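Side-chain contact in tissue factor pathway inhibitor 2 (Homo sapiens, PDB 1ZR0), which inhibits trypsin, plasmin and factor VIIa/tissue factor and may regulate plasmin-mediated matrix remodelling, the chain here being its first Kunitz domain: residues 24-29 against 35-40. Sequence-based numbering, arbitrary orientation.
Sequences RYYYDR and RQFLYG
Y26 and F37 both hold CG between the backbone N and the carbonyl carbon (chi1 74° in each), which turns their rings across the strands so that CD1 of Y26 meets CD1 of F37 at 3.6 Å, the ring planes nearly perpendicular at 89°. L13 also packs on both rings. In R24 a bend at chi2 brings the guanidinium alongside Y39, so that ring atom CD2 sits over one face of it, toward the rim, 3.5 Å from CZ of R24, the planes 44° apart. NH1 of R24 is hydrogen-bonded to N48 OD1, and Y39 OH to the backbone O of E43. On the other sheet face, Y25 and Q36 run side by side: CG of Q36 touches CE2 of the ring, and a weak hydrogen bond links Y25 OH to Q36 OE1 (2.8 Å). Paired backbone bonds of R24 with F37 and of Y26 with R35 join the two strands of the Kunitz hairpin. Past Y26, CB of D28 packs on CD of R35. Hydrogen bonds from T31 OG1 to OD2 and Y30 N to OD1 probably hold the D28 carboxylate beside R35; with OD2 3.6 Å from NH1 of exposed R35, this long salt bridge probably adds only modest attraction.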
loop_
_atom_site.group_PDB
_atom_site.type_symbol
_atom_site.label_atom_id
_atom_site.label_comp_id
_atom_site.label_asym_id
_atom_site.label_seq_id
_atom_site.Cartn_x
_atom_site.Cartn_y
_atom_site.Cartn_z
ATOM N N ARG B 24 -8.680 3.052 11.977
ATOM C CA ARG B 24 -8.216 3.478 13.315
ATOM C C ARG B 24 -9.212 4.460 13.865
ATOM O O ARG B 24 -10.143 4.944 13.188
ATOM C CB ARG B 24 -6.826 4.133 13.184
ATOM C CG ARG B 24 -5.636 3.212 12.727
ATOM C CD ARG B 24 -5.386 2.053 13.682
ATOM N NE ARG B 24 -4.272 1.265 13.232
ATOM C CZ ARG B 24 -3.007 1.648 13.357
ATOM N NH1 ARG B 24 -2.667 2.733 14.049
ATOM N NH2 ARG B 24 -2.043 0.834 12.902
ATOM N N TYR B 25 -8.993 4.856 15.116
ATOM C CA TYR B 25 -9.835 5.811 15.787
ATOM C C TYR B 25 -9.081 6.992 16.282
ATOM O O TYR B 25 -7.907 6.893 16.563
ATOM C CB TYR B 25 -10.513 5.156 16.950
ATOM C CG TYR B 25 -11.486 4.079 16.497
ATOM C CD1 TYR B 25 -11.056 2.822 16.172
ATOM C CD2 TYR B 25 -12.824 4.401 16.388
ATOM C CE1 TYR B 25 -11.951 1.871 15.677
ATOM C CE2 TYR B 25 -13.744 3.467 15.970
ATOM C CZ TYR B 25 -13.309 2.218 15.636
ATOM O OH TYR B 25 -14.238 1.320 15.153
ATOM N N TYR B 26 -9.740 8.155 16.287
ATOM C CA TYR B 26 -9.086 9.378 16.764
ATOM C C TYR B 26 -10.114 10.192 17.592
ATOM O O TYR B 26 -11.309 10.100 17.388
ATOM C CB TYR B 26 -8.447 10.268 15.694
ATOM C CG TYR B 26 -9.493 11.012 14.914
ATOM C CD1 TYR B 26 -10.305 10.325 14.001
ATOM C CD2 TYR B 26 -9.734 12.337 15.124
ATOM C CE1 TYR B 26 -11.312 11.007 13.328
ATOM C CE2 TYR B 26 -10.710 13.031 14.404
ATOM C CZ TYR B 26 -11.515 12.344 13.546
ATOM O OH TYR B 26 -12.508 13.062 12.873
ATOM N N TYR B 27 -9.612 11.005 18.529
ATOM C CA TYR B 27 -10.498 11.937 19.206
ATOM C C TYR B 27 -10.706 13.210 18.465
ATOM O O TYR B 27 -9.773 13.820 18.089
ATOM C CB TYR B 27 -9.927 12.295 20.581
ATOM C CG TYR B 27 -10.867 13.141 21.406
ATOM C CD1 TYR B 27 -11.928 12.602 22.070
ATOM C CD2 TYR B 27 -10.623 14.478 21.542
ATOM C CE1 TYR B 27 -12.780 13.374 22.789
ATOM C CE2 TYR B 27 -11.488 15.284 22.292
ATOM C CZ TYR B 27 -12.552 14.700 22.912
ATOM O OH TYR B 27 -13.407 15.508 23.675
ATOM N N ASP B 28 -11.968 13.520 18.191
ATOM C CA ASP B 28 -12.341 14.759 17.538
ATOM C C ASP B 28 -12.903 15.781 18.476
ATOM O O ASP B 28 -13.965 15.621 19.004
ATOM C CB ASP B 28 -13.396 14.524 16.528
ATOM C CG ASP B 28 -14.010 15.857 16.035
ATOM O OD1 ASP B 28 -13.307 16.895 15.950
ATOM O OD2 ASP B 28 -15.190 15.899 15.760
ATOM N N ARG B 29 -12.149 16.804 18.661
ATOM C CA ARG B 29 -12.378 17.747 19.770
ATOM C C ARG B 29 -13.634 18.634 19.545
ATOM O O ARG B 29 -14.243 19.105 20.508
ATOM C CB ARG B 29 -11.116 18.586 20.008
ATOM C CG ARG B 29 -10.652 19.439 18.822
ATOM C CD ARG B 29 -10.471 20.865 19.149
ATOM N NE ARG B 29 -9.081 21.217 19.428
ATOM C CZ ARG B 29 -8.671 22.028 20.412
ATOM N NH1 ARG B 29 -9.506 22.602 21.278
ATOM N NH2 ARG B 29 -7.381 22.250 20.538
ATOM N N ARG B 35 -13.895 9.034 16.825
ATOM C CA ARG B 35 -14.400 8.837 15.429
ATOM C C ARG B 35 -13.433 7.933 14.671
ATOM O O ARG B 35 -12.312 7.803 15.026
ATOM C CB ARG B 35 -14.593 10.135 14.665
ATOM C CG ARG B 35 -15.695 11.189 15.250
ATOM C CD ARG B 35 -15.605 12.534 14.543
ATOM N NE ARG B 35 -16.109 12.423 13.157
ATOM C CZ ARG B 35 -16.010 13.340 12.215
ATOM N NH1 ARG B 35 -15.486 14.582 12.415
ATOM N NH2 ARG B 35 -16.507 13.039 11.018
ATOM N N GLN B 36 -13.894 7.269 13.592
ATOM C CA GLN B 36 -12.974 6.467 12.756
ATOM C C GLN B 36 -12.265 7.278 11.698
ATOM O O GLN B 36 -12.740 8.296 11.188
ATOM C CB GLN B 36 -13.794 5.318 12.051
ATOM C CG GLN B 36 -14.063 4.089 12.816
ATOM C CD GLN B 36 -15.336 3.298 12.410
ATOM O OE1 GLN B 36 -15.535 2.160 12.828
ATOM N NE2 GLN B 36 -16.167 3.900 11.546
ATOM N N PHE B 37 -11.044 6.856 11.331
ATOM C CA PHE B 37 -10.411 7.356 10.171
ATOM C C PHE B 37 -9.632 6.211 9.492
ATOM O O PHE B 37 -9.417 5.174 10.059
ATOM C CB PHE B 37 -9.515 8.608 10.457
ATOM C CG PHE B 37 -8.186 8.315 11.185
ATOM C CD1 PHE B 37 -8.105 7.901 12.489
ATOM C CD2 PHE B 37 -7.004 8.535 10.537
ATOM C CE1 PHE B 37 -6.903 7.706 13.117
ATOM C CE2 PHE B 37 -5.801 8.331 11.106
ATOM C CZ PHE B 37 -5.719 7.918 12.454
ATOM N N LEU B 38 -9.085 6.497 8.321
ATOM C CA LEU B 38 -8.252 5.521 7.615
ATOM C C LEU B 38 -6.779 6.011 7.577
ATOM O O LEU B 38 -6.439 7.049 6.953
ATOM C CB LEU B 38 -8.811 5.370 6.127
ATOM C CG LEU B 38 -10.214 4.731 6.024
ATOM C CD1 LEU B 38 -10.703 4.783 4.536
ATOM C CD2 LEU B 38 -10.364 3.440 6.741
ATOM N N TYR B 39 -5.963 5.303 8.360
ATOM C CA TYR B 39 -4.568 5.584 8.549
ATOM C C TYR B 39 -3.736 4.942 7.489
ATOM O O TYR B 39 -4.008 3.823 7.062
ATOM C CB TYR B 39 -4.247 5.041 9.952
ATOM C CG TYR B 39 -2.809 5.093 10.366
ATOM C CD1 TYR B 39 -2.153 6.299 10.426
ATOM C CD2 TYR B 39 -2.190 3.953 10.799
ATOM C CE1 TYR B 39 -0.794 6.348 10.875
ATOM C CE2 TYR B 39 -0.884 3.959 11.236
ATOM C CZ TYR B 39 -0.200 5.164 11.268
ATOM O OH TYR B 39 1.119 5.081 11.803
ATOM N N GLY B 40 -2.688 5.633 7.056
ATOM C CA GLY B 40 -1.813 5.165 5.998
ATOM C C GLY B 40 -0.828 4.085 6.386
ATOM O O GLY B 40 -0.384 3.409 5.501
#